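Local structure of thioredoxin reductase (Streptococcus pyogenes, 5UWY) at residues T7-S12 against T105-T110; V169-R174 against D192-I197. The protein probably catalyses the NADPH-dependent reduction of thioredoxin, passing electrons through bound FAD and a redox-active pair of cysteines. One frame throughout, in Å; residues are numbered along the deposited sequence.

Contact 1 (T7-S12 against T105-T110); sequences TLIIGS and TVIIAT. With FAD (flavin-adenine dinucleotide), chain B.
I107 leans over T7 and I9 where two neighbouring parallel strands, 5-10 and 105-108, run through the middle of the Rossmann-type sheet that carries FAD. I107 CB sits 3.9 Å from I9 CG1. With I107 CG1 anti to its own carbonyl carbon (chi1 -48°), the chain runs back toward the start of the strand, so that I107 CG1 comes to 3.6 Å from T7 CG2. The tip, I107 CD1, also rests on that methyl and lies 4.1 Å from I9 CG1. V299 of helix 285-304 and A19 of helix 14-25 pack against this same residue, which is therefore held between strand neighbours and helices.

Beneath the side chains the backbones are laced in parallel fashion: I107 N donates to L8 O, and I107 O accepts from I10 N at 2.9 Å. The ladder's last rung, A109 N to I10 O, is more bent, at 141°, as both strands give way to loops. There I10 CG2 meets T110 CG2 at 3.6 Å, and T110 OG1 bonds to V242 O. G11 belongs to a probable GxGxxG dinucleotide-binding turn. Across from it the chain reaches the cofactor, T110 O lying 3.2 Å from FAD C5B.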
loop_
_atom_site.group_PDB
_atom_site.type_symbol
_atom_site.label_atom_id
_atom_site.label_comp_id
_atom_site.label_asym_id
_atom_site.label_seq_id
_atom_site.Cartn_x
_atom_site.Cartn_y
_atom_site.Cartn_z
ATOM N N THR A 7 -4.210 -20.584 4.479
ATOM C CA THR A 7 -4.580 -19.611 3.462
ATOM C C THR A 7 -4.175 -20.099 2.083
ATOM O O THR A 7 -3.027 -20.519 1.870
ATOM C CB THR A 7 -3.922 -18.255 3.722
ATOM O OG1 THR A 7 -4.028 -17.928 5.109
ATOM C CG2 THR A 7 -4.599 -17.181 2.895
ATOM N N LEU A 8 -5.106 -20.011 1.142
ATOM C CA LEU A 8 -4.759 -20.128 -0.265
ATOM C C LEU A 8 -5.008 -18.782 -0.933
ATOM O O LEU A 8 -6.044 -18.145 -0.699
ATOM C CB LEU A 8 -5.550 -21.232 -0.967
ATOM C CG LEU A 8 -5.114 -22.659 -0.618
ATOM C CD1 LEU A 8 -6.267 -23.666 -0.773
ATOM C CD2 LEU A 8 -3.872 -23.081 -1.379
ATOM N N ILE A 9 -4.050 -18.347 -1.745
ATOM C CA ILE A 9 -4.117 -17.071 -2.444
ATOM C C ILE A 9 -4.202 -17.352 -3.937
ATOM O O ILE A 9 -3.300 -17.972 -4.518
ATOM C CB ILE A 9 -2.908 -16.185 -2.112
ATOM C CG1 ILE A 9 -2.901 -15.854 -0.621
ATOM C CG2 ILE A 9 -2.936 -14.913 -2.944
ATOM C CD1 ILE A 9 -1.535 -15.602 -0.070
ATOM N N ILE A 10 -5.292 -16.901 -4.552
ATOM C CA ILE A 10 -5.515 -17.077 -5.982
ATOM C C ILE A 10 -4.870 -15.886 -6.684
ATOM O O ILE A 10 -5.406 -14.779 -6.674
ATOM C CB ILE A 10 -7.005 -17.190 -6.312
ATOM C CG1 ILE A 10 -7.732 -18.030 -5.261
ATOM C CG2 ILE A 10 -7.195 -17.780 -7.692
ATOM C CD1 ILE A 10 -7.291 -19.468 -5.210
ATOM N N GLY A 11 -3.709 -16.116 -7.293
ATOM C CA GLY A 11 -3.022 -15.063 -8.014
ATOM C C GLY A 11 -1.659 -14.734 -7.445
ATOM O O GLY A 11 -1.476 -14.730 -6.223
ATOM N N SER A 12 -0.696 -14.446 -8.320
ATOM C CA SER A 12 0.676 -14.125 -7.934
ATOM C C SER A 12 1.113 -12.798 -8.545
ATOM O O SER A 12 2.117 -12.704 -9.253
ATOM C CB SER A 12 1.631 -15.240 -8.341
ATOM O OG SER A 12 2.963 -14.936 -7.999
ATOM N N THR A 105 -9.046 -20.062 4.724
ATOM C CA THR A 105 -9.237 -18.742 4.136
ATOM C C THR A 105 -8.780 -18.737 2.684
ATOM O O THR A 105 -7.783 -19.377 2.320
ATOM C CB THR A 105 -8.478 -17.641 4.902
ATOM O OG1 THR A 105 -7.064 -17.847 4.777
ATOM C CG2 THR A 105 -8.872 -17.612 6.373
ATOM N N VAL A 106 -9.516 -17.987 1.869
ATOM C CA VAL A 106 -9.185 -17.732 0.474
ATOM C C VAL A 106 -8.957 -16.234 0.314
ATOM O O VAL A 106 -9.786 -15.428 0.751
ATOM C CB VAL A 106 -10.302 -18.219 -0.469
ATOM C CG1 VAL A 106 -10.316 -17.413 -1.761
ATOM C CG2 VAL A 106 -10.149 -19.699 -0.754
ATOM N N ILE A 107 -7.833 -15.863 -0.290
ATOM C CA ILE A 107 -7.567 -14.477 -0.664
ATOM C C ILE A 107 -7.543 -14.409 -2.183
ATOM O O ILE A 107 -6.721 -15.069 -2.830
ATOM C CB ILE A 107 -6.254 -13.955 -0.064
ATOM C CG1 ILE A 107 -6.177 -14.278 1.429
ATOM C CG2 ILE A 107 -6.145 -12.454 -0.266
ATOM C CD1 ILE A 107 -4.973 -13.671 2.114
ATOM N N ILE A 108 -8.446 -13.620 -2.753
ATOM C CA ILE A 108 -8.582 -13.508 -4.201
ATOM C C ILE A 108 -7.713 -12.351 -4.679
ATOM O O ILE A 108 -7.941 -11.194 -4.309
ATOM C CB ILE A 108 -10.048 -13.309 -4.604
ATOM C CG1 ILE A 108 -10.911 -14.350 -3.889
ATOM C CG2 ILE A 108 -10.204 -13.414 -6.116
ATOM C CD1 ILE A 108 -12.212 -14.642 -4.566
ATOM N N ALA A 109 -6.712 -12.668 -5.499
ATOM C CA ALA A 109 -5.743 -11.695 -5.988
ATOM C C ALA A 109 -5.509 -11.899 -7.476
ATOM O O ALA A 109 -4.381 -11.802 -7.970
ATOM C CB ALA A 109 -4.429 -11.795 -5.216
ATOM N N THR A 110 -6.581 -12.191 -8.211
ATOM C CA THR A 110 -6.479 -12.508 -9.629
ATOM C C THR A 110 -6.334 -11.276 -10.510
ATOM O O THR A 110 -6.086 -11.424 -11.712
ATOM C CB THR A 110 -7.702 -13.316 -10.072
ATOM O OG1 THR A 110 -8.894 -12.688 -9.587
ATOM C CG2 THR A 110 -7.627 -14.731 -9.525
HETATM P PA FAD B . -2.370 -8.868 -11.225
HETATM O O1A FAD B . -0.908 -8.699 -11.027
HETATM O O2A FAD B . -2.923 -8.446 -12.590
HETATM O O5B FAD B . -2.798 -10.347 -10.985
HETATM C C5B FAD B . -2.957 -11.263 -12.087
HETATM C C4B FAD B . -2.495 -12.632 -11.671
HETATM O O4B FAD B . -3.648 -13.477 -11.441
HETATM C C3B FAD B . -1.618 -13.353 -12.700
HETATM O O3B FAD B . -0.466 -13.928 -12.091
HETATM C C2B FAD B . -2.562 -14.407 -13.284
HETATM O O2B FAD B . -1.840 -15.555 -13.718
HETATM C C1B FAD B . -3.424 -14.718 -12.062
HETATM N N9A FAD B . -4.714 -15.344 -12.358
HETATM C C8A FAD B . -5.816 -14.770 -12.937
HETATM N N7A FAD B . -6.838 -15.583 -13.074
HETATM C C5A FAD B . -6.374 -16.775 -12.542
HETATM C C6A FAD B . -6.978 -18.039 -12.386
HETATM N N6A FAD B . -8.226 -18.316 -12.766
HETATM N N1A FAD B . -6.236 -19.018 -11.816
HETATM C C2A FAD B . -4.987 -18.743 -11.434
HETATM N N3A FAD B . -4.319 -17.593 -11.530
HETATM C C4A FAD B . -5.073 -16.646 -12.097
HETATM N N1 FAD B . 1.990 -0.701 -12.162
HETATM C C2 FAD B . 2.668 0.329 -11.575
HETATM O O2 FAD B . 2.746 0.439 -10.345
HETATM N N3 FAD B . 3.293 1.277 -12.367
HETATM C C4 FAD B . 3.304 1.304 -13.745
HETATM O O4 FAD B . 3.896 2.202 -14.341
HETATM C C4X FAD B . 2.577 0.210 -14.361
HETATM N N5 FAD B . 2.534 0.159 -15.662
HETATM C C5X FAD B . 1.839 -0.883 -16.252
HETATM C C6 FAD B . 1.788 -0.948 -17.643
HETATM C C7 FAD B . 1.107 -1.974 -18.287
HETATM C C7M FAD B . 1.073 -2.009 -19.793
HETATM C C8 FAD B . 0.460 -2.961 -17.526
HETATM C C8M FAD B . -0.287 -4.086 -18.193
HETATM C C9 FAD B . 0.509 -2.900 -16.135
HETATM C C9A FAD B . 1.192 -1.872 -15.494
HETATM N N10 FAD B . 1.249 -1.770 -14.087
HETATM C C10 FAD B . 1.949 -0.745 -13.486
HETATM C "C1'" FAD B . 0.624 -2.795 -13.231
HETATM C "C2'" FAD B . -0.717 -2.379 -12.637
HETATM O "O2'" FAD B . -0.533 -1.650 -11.423
HETATM C "C3'" FAD B . -1.537 -3.634 -12.332
HETATM O "O3'" FAD B . -2.886 -3.230 -12.137
HETATM C "C4'" FAD B . -1.088 -4.456 -11.118
HETATM O "O4'" FAD B . 0.090 -5.193 -11.446
HETATM C "C5'" FAD B . -2.166 -5.409 -10.642
HETATM O "O5'" FAD B . -1.680 -6.162 -9.509
HETATM P P FAD B . -2.547 -7.311 -8.858
HETATM O O1P FAD B . -3.715 -6.686 -8.091
HETATM O O2P FAD B . -1.741 -8.255 -8.043
HETATM O O3P FAD B . -3.166 -8.065 -10.114
#

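Contact 2 (V169-R174 against D192-I197); sequences VTVVHR and DKVDFI
I197 N donates to V171 O over 2.9 Å, at a nearly straight 168°, and this bond joins two of the residues that the pairing buries most. The side chain of I197 stands on the sheet face it shares with T170, V172 and D195. There I197 CB lies 4.3 Å from V172 CG1. At the carbonyl end, I197 O accepts a weak bond from H173 N.

V171 points to the other face, beside F196. The two side chains lie alongside each other and head the same way, though their exact spacing is unsure in the model. A159 of helix 153-162 and V148 of the adjoining strand also touch V171, while the ring of F196 goes on to meet the ring of W198.

Such a parallel pair, linked through helix 182-190, is a beta-alpha-beta unit. It lies at one margin of the second five-stranded parallel sheet, in what is probably the NADPH-binding domain; within the chain, 194-197 is an outermost strand.

V169 starts the ladder, its N bonding to K193 O. V169 O in turn accepts D195 N at 2.9 Å, from a donor tilted out of the carbonyl plane. Because V169 CG1 is anti to the backbone N (chi1 173°), this methyl reaches across to V194 CG2 at 4.0 Å, the two side chains crossing at a slant. A159 and L162 of helix 153-162 pack against V169 on that same face.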
loop_
_atom_site.group_PDB
_atom_site.type_symbol
_atom_site.label_atom_id
_atom_site.label_comp_id
_atom_site.label_asym_id
_atom_site.label_seq_id
_atom_site.Cartn_x
_atom_site.Cartn_y
_atom_site.Cartn_z
ATOM N N VAL A 169 -1.478 16.337 -27.400
ATOM C CA VAL A 169 -2.247 15.104 -27.267
ATOM C C VAL A 169 -3.414 15.184 -28.241
ATOM O O VAL A 169 -4.242 16.096 -28.147
ATOM C CB VAL A 169 -2.755 14.881 -25.831
ATOM C CG1 VAL A 169 -3.684 13.686 -25.783
ATOM C CG2 VAL A 169 -1.587 14.690 -24.869
ATOM N N THR A 170 -3.466 14.253 -29.185
ATOM C CA THR A 170 -4.588 14.122 -30.099
ATOM C C THR A 170 -5.315 12.833 -29.756
ATOM O O THR A 170 -4.675 11.810 -29.495
ATOM C CB THR A 170 -4.114 14.079 -31.554
ATOM O OG1 THR A 170 -3.384 12.863 -31.764
ATOM C CG2 THR A 170 -3.193 15.248 -31.862
ATOM N N VAL A 171 -6.645 12.865 -29.731
ATOM C CA VAL A 171 -7.408 11.650 -29.462
ATOM C C VAL A 171 -8.104 11.230 -30.748
ATOM O O VAL A 171 -8.613 12.073 -31.496
ATOM C CB VAL A 171 -8.422 11.813 -28.308
ATOM C CG1 VAL A 171 -7.813 12.544 -27.135
ATOM C CG2 VAL A 171 -9.820 12.332 -28.749
ATOM N N VAL A 172 -8.099 9.953 -31.003
ATOM C CA VAL A 172 -8.873 9.362 -32.081
ATOM C C VAL A 172 -10.196 8.881 -31.517
ATOM O O VAL A 172 -10.294 8.485 -30.352
ATOM C CB VAL A 172 -8.102 8.201 -32.732
ATOM C CG1 VAL A 172 -7.108 8.736 -33.735
ATOM C CG2 VAL A 172 -7.409 7.390 -31.666
ATOM N N HIS A 173 -11.230 8.924 -32.347
ATOM C CA HIS A 173 -12.492 8.291 -32.009
ATOM C C HIS A 173 -13.274 8.044 -33.290
ATOM O O HIS A 173 -13.243 8.859 -34.213
ATOM C CB HIS A 173 -13.312 9.132 -31.036
ATOM C CG HIS A 173 -14.526 8.424 -30.533
ATOM N ND1 HIS A 173 -15.705 9.072 -30.241
ATOM C CD2 HIS A 173 -14.744 7.111 -30.291
ATOM C CE1 HIS A 173 -16.589 8.190 -29.813
ATOM N NE2 HIS A 173 -16.035 6.991 -29.841
ATOM N N ARG A 174 -13.967 6.907 -33.342
ATOM C CA ARG A 174 -14.689 6.450 -34.527
ATOM C C ARG A 174 -16.019 7.172 -34.748
ATOM O O ARG A 174 -16.869 6.660 -35.490
ATOM C CB ARG A 174 -14.928 4.937 -34.447
ATOM C CG ARG A 174 -15.376 4.456 -33.071
ATOM C CD ARG A 174 -15.991 3.070 -33.151
ATOM N NE ARG A 174 -14.998 2.022 -32.931
ATOM C CZ ARG A 174 -14.671 1.110 -33.838
ATOM N NH1 ARG A 174 -13.758 0.189 -33.558
ATOM N NH2 ARG A 174 -15.249 1.130 -35.030
ATOM N N ASP A 192 -5.161 23.831 -24.605
ATOM C CA ASP A 192 -4.501 24.092 -25.880
ATOM C C ASP A 192 -3.844 22.838 -26.439
ATOM O O ASP A 192 -3.860 22.612 -27.654
ATOM C CB ASP A 192 -3.455 25.197 -25.719
ATOM C CG ASP A 192 -4.016 26.451 -25.082
ATOM O OD1 ASP A 192 -5.255 26.569 -24.993
ATOM O OD2 ASP A 192 -3.216 27.315 -24.669
ATOM N N LYS A 193 -3.257 22.014 -25.573
ATOM C CA LYS A 193 -2.385 20.926 -25.997
ATOM C C LYS A 193 -3.137 19.693 -26.473
ATOM O O LYS A 193 -2.498 18.684 -26.785
ATOM C CB LYS A 193 -1.443 20.536 -24.857
ATOM C CG LYS A 193 -0.749 21.711 -24.195
ATOM C CD LYS A 193 0.678 21.357 -23.807
ATOM C CE LYS A 193 0.966 21.710 -22.356
ATOM N NZ LYS A 193 2.361 21.358 -21.973
ATOM N N VAL A 194 -4.461 19.729 -26.537
ATOM C CA VAL A 194 -5.238 18.583 -26.984
ATOM C C VAL A 194 -6.033 18.983 -28.223
ATOM O O VAL A 194 -6.655 20.053 -28.260
ATOM C CB VAL A 194 -6.132 18.035 -25.852
ATOM C CG1 VAL A 194 -7.382 18.855 -25.678
ATOM C CG2 VAL A 194 -6.475 16.560 -26.089
ATOM N N ASP A 195 -5.930 18.159 -29.264
ATOM C CA ASP A 195 -6.796 18.203 -30.431
ATOM C C ASP A 195 -7.241 16.778 -30.743
ATOM O O ASP A 195 -6.726 15.801 -30.185
ATOM C CB ASP A 195 -6.117 18.838 -31.658
ATOM C CG ASP A 195 -4.713 18.316 -31.901
ATOM O OD1 ASP A 195 -3.954 18.170 -30.922
ATOM O OD2 ASP A 195 -4.365 18.065 -33.076
ATOM N N PHE A 196 -8.217 16.659 -31.640
ATOM C CA PHE A 196 -8.922 15.405 -31.844
ATOM C C PHE A 196 -9.136 15.141 -33.331
ATOM O O PHE A 196 -9.201 16.062 -34.150
ATOM C CB PHE A 196 -10.279 15.398 -31.095
ATOM C CG PHE A 196 -10.251 16.108 -29.761
ATOM C CD1 PHE A 196 -10.430 17.474 -29.665
ATOM C CD2 PHE A 196 -9.994 15.397 -28.595
ATOM C CE1 PHE A 196 -10.376 18.112 -28.422
ATOM C CE2 PHE A 196 -9.943 16.032 -27.355
ATOM C CZ PHE A 196 -10.133 17.381 -27.272
ATOM N N ILE A 197 -9.212 13.855 -33.668
ATOM C CA ILE A 197 -9.417 13.367 -35.025
ATOM C C ILE A 197 -10.697 12.539 -35.008
ATOM O O ILE A 197 -10.732 11.454 -34.412
ATOM C CB ILE A 197 -8.228 12.528 -35.511
ATOM C CG1 ILE A 197 -6.975 13.399 -35.645
ATOM C CG2 ILE A 197 -8.553 11.831 -36.830
ATOM C CD1 ILE A 197 -5.733 12.630 -36.065
#

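From the N terminus the chain enters contact 1 almost at once with 7-12, then makes a 92-residue excursion through helices and strands before 105-110 closes it within the FAD-binding sheet. It next enters a second parallel sheet at strand 130-131, passes the C133-C136 disulfide, and in that sheet contact 2 closes a far shorter loop of 17 residues, built round helix 182-190. The contacts thus follow in series, neither nesting nor crossing. The centres of contacts 1 and 2 lie about 41 Å apart, on opposite sides of the chain's centre. Their nearest atoms are about 26 Å apart. Beyond contact 2 the chain returns to the first sheet, adding strand 271-273 next to 105-108.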